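PDB 5VM1: xylulokinase from Brucella ovis, which probably catalyses the ATP-dependent phosphorylation of D-xylulose to D-xylulose 5-phosphate, the kinase step of xylose metabolism. Local coordinates for residues H258-L263 against T400-G405; C249-V254 against T455-A460; G267-A272 against T394-L399. One frame throughout, in Å; residues are numbered along the deposited sequence.

Contact 1 of 3, residues H258-L263 against T400-G405; sequences HAFVSL and TAVGGG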
# COMPACT_ATOMS: atom_id res chain seq x y z
N HIS A 258 10.15 11.49 6.50
CA HIS A 258 9.78 11.62 5.10
C HIS A 258 8.47 10.89 4.84
O HIS A 258 8.27 9.76 5.30
CB HIS A 258 10.88 11.07 4.21
CG HIS A 258 12.06 11.98 4.10
ND1 HIS A 258 12.49 12.50 2.90
CD2 HIS A 258 12.89 12.49 5.05
CE1 HIS A 258 13.53 13.28 3.10
NE2 HIS A 258 13.79 13.29 4.40
N ALA A 259 7.58 11.54 4.10
CA ALA A 259 6.24 11.01 3.92
C ALA A 259 5.72 11.25 2.51
O ALA A 259 6.09 12.21 1.84
CB ALA A 259 5.27 11.60 4.96
N PHE A 260 4.86 10.34 2.06
CA PHE A 260 4.08 10.59 0.87
C PHE A 260 2.61 10.40 1.17
O PHE A 260 2.22 9.57 1.99
CB PHE A 260 4.52 9.69 -0.31
CG PHE A 260 4.08 8.24 -0.22
CD1 PHE A 260 2.75 7.87 -0.41
CD2 PHE A 260 5.02 7.23 -0.05
CE1 PHE A 260 2.37 6.54 -0.36
CE2 PHE A 260 4.65 5.89 -0.01
CZ PHE A 260 3.32 5.54 -0.17
N VAL A 261 1.78 11.16 0.47
CA VAL A 261 0.33 11.02 0.51
C VAL A 261 -0.14 10.59 -0.86
O VAL A 261 0.23 11.19 -1.88
CB VAL A 261 -0.37 12.32 0.96
CG1 VAL A 261 0.03 13.51 0.08
CG2 VAL A 261 -1.89 12.11 1.02
N SER A 262 -0.94 9.55 -0.89
CA SER A 262 -1.44 8.95 -2.12
C SER A 262 -2.93 9.25 -2.25
O SER A 262 -3.74 8.79 -1.44
CB SER A 262 -1.19 7.45 -2.11
OG SER A 262 -1.87 6.84 -3.18
N LEU A 263 -3.30 10.05 -3.25
CA LEU A 263 -4.71 10.37 -3.48
C LEU A 263 -5.30 9.38 -4.47
O LEU A 263 -5.83 9.75 -5.52
CB LEU A 263 -4.87 11.80 -3.96
CG LEU A 263 -4.42 12.80 -2.90
CD1 LEU A 263 -4.40 14.18 -3.47
CD2 LEU A 263 -5.27 12.73 -1.66
N THR A 400 5.28 14.36 -0.05
CA THR A 400 5.29 14.15 -1.50
C THR A 400 3.98 13.51 -1.93
O THR A 400 3.52 12.56 -1.30
CB THR A 400 6.45 13.27 -1.87
OG1 THR A 400 7.63 13.82 -1.27
CG2 THR A 400 6.60 13.19 -3.36
N ALA A 401 3.37 14.01 -3.02
CA ALA A 401 2.02 13.60 -3.43
C ALA A 401 2.02 12.77 -4.71
O ALA A 401 2.63 13.17 -5.72
CB ALA A 401 1.10 14.81 -3.62
N VAL A 402 1.32 11.63 -4.68
CA VAL A 402 1.13 10.76 -5.83
C VAL A 402 -0.33 10.30 -5.87
O VAL A 402 -1.12 10.62 -4.99
CB VAL A 402 2.07 9.54 -5.82
CG1 VAL A 402 3.51 10.02 -5.79
CG2 VAL A 402 1.72 8.55 -4.67
N GLY A 403 -0.65 9.50 -6.88
CA GLY A 403 -1.99 8.97 -7.06
C GLY A 403 -2.82 9.86 -7.95
O GLY A 403 -2.46 11.00 -8.27
N GLY A 404 -3.96 9.32 -8.38
CA GLY A 404 -4.77 10.01 -9.38
C GLY A 404 -5.18 11.41 -8.95
O GLY A 404 -5.04 12.37 -9.71
N GLY A 405 -5.65 11.54 -7.71
CA GLY A 405 -6.09 12.84 -7.22
C GLY A 405 -4.99 13.87 -7.22
O GLY A 405 -5.28 15.07 -7.28

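Contact 2 of 3, residues C249-V254 against T455-A460; sequences CGMGTV and TPPQTA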
# COMPACT_ATOMS: atom_id res chain seq x y z
N CYS A 249 10.00 2.84 -1.47
CA CYS A 249 11.37 2.71 -1.98
C CYS A 249 11.51 3.33 -3.36
O CYS A 249 12.53 3.94 -3.66
CB CYS A 249 11.80 1.25 -2.06
SG CYS A 249 12.13 0.45 -0.49
N GLY A 250 10.48 3.21 -4.20
CA GLY A 250 10.52 3.88 -5.49
C GLY A 250 10.50 5.39 -5.36
O GLY A 250 11.06 6.09 -6.19
N MET A 251 9.85 5.90 -4.32
CA MET A 251 9.68 7.33 -4.13
C MET A 251 10.79 7.98 -3.31
O MET A 251 10.83 9.21 -3.24
CB MET A 251 8.37 7.60 -3.41
CG MET A 251 7.85 8.98 -3.68
SD MET A 251 6.74 8.80 -5.05
CE MET A 251 5.64 7.61 -4.22
N GLY A 252 11.68 7.20 -2.70
CA GLY A 252 12.67 7.75 -1.79
C GLY A 252 12.15 8.00 -0.38
O GLY A 252 12.82 8.70 0.39
N THR A 253 11.00 7.45 -0.02
CA THR A 253 10.43 7.67 1.30
C THR A 253 10.92 6.58 2.27
O THR A 253 10.22 5.64 2.60
CB THR A 253 8.92 7.71 1.22
OG1 THR A 253 8.54 8.52 0.12
CG2 THR A 253 8.36 8.29 2.48
N VAL A 254 12.18 6.72 2.69
CA VAL A 254 12.80 5.72 3.54
C VAL A 254 13.48 6.34 4.77
O VAL A 254 13.82 5.63 5.72
CB VAL A 254 13.79 4.87 2.73
CG1 VAL A 254 13.08 4.14 1.63
CG2 VAL A 254 14.85 5.76 2.14
N THR A 455 16.58 7.06 -3.66
CA THR A 455 16.60 8.52 -3.67
C THR A 455 15.24 9.07 -4.08
O THR A 455 14.45 8.39 -4.77
CB THR A 455 17.68 9.04 -4.64
OG1 THR A 455 17.43 8.58 -5.97
CG2 THR A 455 19.10 8.60 -4.21
N PRO A 456 14.89 10.29 -3.66
CA PRO A 456 13.63 10.89 -4.12
C PRO A 456 13.74 11.25 -5.59
O PRO A 456 14.85 11.43 -6.13
CB PRO A 456 13.49 12.14 -3.24
CG PRO A 456 14.90 12.46 -2.80
CD PRO A 456 15.60 11.12 -2.67
N PRO A 457 12.62 11.31 -6.30
CA PRO A 457 12.66 11.73 -7.71
C PRO A 457 12.82 13.24 -7.81
O PRO A 457 12.72 13.97 -6.82
CB PRO A 457 11.31 11.27 -8.26
CG PRO A 457 10.42 11.23 -7.05
CD PRO A 457 11.29 10.80 -5.91
N GLN A 458 13.12 13.70 -9.01
CA GLN A 458 13.16 15.14 -9.19
C GLN A 458 11.76 15.74 -9.07
O GLN A 458 10.76 15.15 -9.50
CB GLN A 458 13.80 15.50 -10.54
CG GLN A 458 15.31 15.32 -10.50
CD GLN A 458 15.99 15.74 -11.78
OE1 GLN A 458 15.38 15.69 -12.86
NE2 GLN A 458 17.24 16.16 -11.68
N THR A 459 11.69 16.88 -8.40
CA THR A 459 10.43 17.54 -8.11
C THR A 459 10.01 18.40 -9.30
O THR A 459 10.80 19.21 -9.79
CB THR A 459 10.59 18.38 -6.84
OG1 THR A 459 10.87 17.53 -5.73
CG2 THR A 459 9.34 19.21 -6.55
N ALA A 460 8.78 18.21 -9.78
CA ALA A 460 8.29 19.00 -10.89
C ALA A 460 7.87 20.39 -10.44
O ALA A 460 8.47 21.40 -10.85
CB ALA A 460 7.12 18.29 -11.57

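Contact 3 of 3, residues G267-A272 against T394-L399; sequences GVLFAA and TEITSL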
# COMPACT_ATOMS: atom_id res chain seq x y z
N GLY A 267 -7.17 7.02 0.38
CA GLY A 267 -6.02 7.85 0.69
C GLY A 267 -5.04 7.08 1.56
O GLY A 267 -5.43 6.32 2.44
N VAL A 268 -3.76 7.27 1.30
CA VAL A 268 -2.73 6.68 2.15
C VAL A 268 -1.71 7.74 2.50
O VAL A 268 -1.18 8.42 1.61
CB VAL A 268 -2.04 5.46 1.50
CG1 VAL A 268 -0.89 5.03 2.35
CG2 VAL A 268 -3.01 4.31 1.38
N LEU A 269 -1.42 7.86 3.78
CA LEU A 269 -0.35 8.72 4.28
C LEU A 269 0.73 7.77 4.79
O LEU A 269 0.51 7.03 5.75
CB LEU A 269 -0.88 9.62 5.40
CG LEU A 269 0.04 10.66 6.00
CD1 LEU A 269 0.38 11.72 4.95
CD2 LEU A 269 -0.60 11.30 7.20
N PHE A 270 1.88 7.76 4.12
CA PHE A 270 2.98 6.83 4.39
C PHE A 270 4.14 7.61 4.95
O PHE A 270 4.66 8.51 4.28
CB PHE A 270 3.42 6.08 3.14
CG PHE A 270 4.49 5.01 3.39
CD1 PHE A 270 5.80 5.36 3.72
CD2 PHE A 270 4.18 3.65 3.25
CE1 PHE A 270 6.75 4.38 3.92
CE2 PHE A 270 5.13 2.67 3.46
CZ PHE A 270 6.42 3.04 3.78
N ALA A 271 4.58 7.23 6.14
CA ALA A 271 5.70 7.88 6.79
C ALA A 271 6.74 6.83 7.16
O ALA A 271 6.41 5.82 7.80
CB ALA A 271 5.22 8.62 8.04
N ALA A 272 7.99 7.07 6.77
CA ALA A 272 9.08 6.19 7.16
C ALA A 272 9.54 6.52 8.58
O ALA A 272 9.59 7.70 8.96
CB ALA A 272 10.23 6.30 6.17
N THR A 394 6.10 10.76 15.22
CA THR A 394 6.55 11.12 13.88
C THR A 394 6.21 12.58 13.67
O THR A 394 5.08 13.00 13.96
CB THR A 394 5.87 10.20 12.83
OG1 THR A 394 6.54 8.93 12.78
CG2 THR A 394 5.85 10.81 11.44
N GLU A 395 7.16 13.37 13.19
CA GLU A 395 6.89 14.73 12.74
C GLU A 395 7.11 14.76 11.24
O GLU A 395 8.19 14.40 10.76
CB GLU A 395 7.77 15.73 13.50
CG GLU A 395 7.76 17.19 13.04
CD GLU A 395 8.96 17.94 13.62
OE1 GLU A 395 8.97 18.17 14.85
OE2 GLU A 395 9.93 18.25 12.87
N ILE A 396 6.07 15.08 10.48
CA ILE A 396 6.15 15.12 9.02
C ILE A 396 6.59 16.53 8.59
O ILE A 396 5.86 17.51 8.79
CB ILE A 396 4.82 14.72 8.39
CG1 ILE A 396 4.60 13.21 8.57
CG2 ILE A 396 4.77 15.10 6.92
CD1 ILE A 396 3.35 12.67 7.86
N THR A 397 7.78 16.64 8.02
CA THR A 397 8.29 17.94 7.60
C THR A 397 7.92 18.25 6.16
O THR A 397 7.24 19.25 5.88
CB THR A 397 9.82 18.00 7.76
OG1 THR A 397 10.42 16.92 7.04
CG2 THR A 397 10.21 17.94 9.23
N SER A 398 8.35 17.39 5.24
CA SER A 398 8.02 17.51 3.83
C SER A 398 7.18 16.31 3.40
O SER A 398 7.41 15.17 3.83
CB SER A 398 9.31 17.61 3.00
OG SER A 398 10.07 16.42 3.08
N LEU A 399 6.23 16.59 2.52
CA LEU A 399 5.28 15.62 2.03
C LEU A 399 5.32 15.57 0.51
O LEU A 399 5.43 16.61 -0.15
CB LEU A 399 3.87 15.99 2.54
CG LEU A 399 2.77 14.95 2.36
CD1 LEU A 399 3.15 13.59 2.95
CD2 LEU A 399 1.50 15.47 2.96

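Contact 1 of 3, residues H258-L263 against T400-G405
Strands 259-263 and 400-402 run parallel, their axes 4.6 Å apart at closest approach and 25° askew, in the mixed sheet of the C-terminal, actin-like domain of this FGGY kinase. Thr-400 gives its N-H to Ala-259 O and takes one at its own O from Val-261 N. Two residues on, Val-402 repeats the pattern between Val-261 O and Leu-263 N, whose bond to Val-402 O measures 2.8 Å. This is the signature of parallel pairing: Thr-400 and Val-402 each turn both N-H and C=O to the partner strand, while Ala-401 between them faces the next strand and bonds to Ala-424.

Phe-260, Ser-262, Thr-400 and Val-402 share one face. There the CG2 methyl of Val-402 lies against Ser-262 CB at 4.0 Å and meets the Phe-260 ring obliquely, 4.4 Å from CD1. That ring, with CG between the backbone N and the carbonyl carbon (chi1 75°), leads away from the partner strand toward Phe-270, whose ring plane is nearly parallel to its own. On the other face Val-261 CG1 touches Ala-401 CB at 4.1 Å, and Ala-401 also packs on Leu-412 of helix 409-419.

Beyond the strand, the glycines 403-405, passing into a 3-10 segment, are consistent with the adenosine motif of the actin-like ATPase superfamily. Gly-405 N donates to Leu-263 O at 2.8 Å, while the Leu-263 methyl CD1 rests 3.8 Å from Gly-405 C.

Contact 2 of 3, residues C249-V254 against T455-A460
Met-251 and Gly-252, where helix 243-251 runs out, meet Thr-455 to Pro-457, which lead into edge strand 459-463, backbone against backbone. The helix starts at Asp-243, the predicted proton acceptor, and ends in a glycine of positive phi (82°), a common helix terminator. The close part is small. The CA atoms of Gly-252 and Pro-456 approach to 4.0 Å, and Gly-252 CA lies 3.5 Å from Thr-455 O; having no side chain, Gly-252 lets the proline-rich segment lie directly on the turn. Met-251 O faces the two prolines: Pro-456 CA directs its hydrogen at this carbonyl in a C-H...O contact of 3.4 Å, and the ring carbon CD of Pro-457 is beside the same oxygen. Looser, though still buried, is the Met-251 side chain, which starts off away from the partner segment and brings CG only to 4.5 Å from Pro-457 CD.

Toward solvent the fit relaxes. Pro-456 is exposed, whereas the Pro-457 ring is partly sheltered by Phe-431 and Pro-426. Partly exposed Thr-455 turns its side chain from the helix end, although its carbonyl stays involved: Arg-439 NH1 bonds to Thr-455 O and to Cys-249 O, bridging both segments.

Neither proline nitrogen carries a hydrogen, so the prolines can offer Met-251 O nothing but C-H groups; Arg-439 supplies conventional hydrogen bonds to both segments.

Contact 3 of 3, residues G267-A272 against T394-L399
Leu-269 and Ala-271, on strand 267-273, reach the loop after helix 367-390 and the start of strand 399-402 through side chains alone. The backbones stay well apart, the nearest CA atoms, of Ala-271 and Ile-396, being 7.6 Å from each other. In the sheet, strand 259-263 lies between strands 267-273 and 399-402.

Apolar contacts carry the interface. Leu-269 spreads its two methyls between two partners: CD1 meets Leu-399 CD1 at 3.9 Å, and CD2 meets Ile-396 CD1 at 4.2 Å. Both leucines hold CG anti to the backbone N (chi1 -176° in Leu-269, -168° in Leu-399), which brings their branched ends together where the side chains cross at about a right angle, both touching Val-261 of the intervening strand. Ala-271 points its CB at the loop and touches Thr-394 CG2 at 4.1 Å, with Ile-396 CD1 slightly farther off at 4.5 Å. Leu-389 of helix 367-390 packs on Leu-269, Ala-271 and Ile-396 alike, completing a sheet-to-helix layer of the C-terminal domain, away from the predicted catalytic and substrate-binding residues.

Polar chemistry enters through Thr-394. It presents its methyl to Ala-271 while its hydroxyl bonds to Gln-297 OE1 of strand 295-301, the neighbour of 267-273, with a weak bond from Gln-277 NE2 as well.

Buried methyl-to-methyl contact of this kind has no directional bond to fix it, so its geometry follows from side-chain shape; the threonine, with one apolar and one polar branch, joins the hydrocarbon layer to the hydrogen bond of Gln-297.

Overall arrangement
The three contacts meet around strand 259-263. Contact 1 pairs it with strand 399-402 by backbone hydrogen bonds, and contact 3 spans it, joining its other neighbour, strand 267-273, to the loop that leads into 399-402. Contact 3 is wholly buried and made of hydrocarbon, whereas contact 1 is partly buried and chiefly backbone polar. Contact 2, nearer the surface, ties the end of helix 243-251 to the chain entering edge strand 459-463, by carbonyl and proline packing. Met-251 SD on Val-402 CG1 links contacts 1 and 2; Thr-253 adjoins both Phe-260 and Phe-270. Along the chain the loops nest, 3 within 1 within 2.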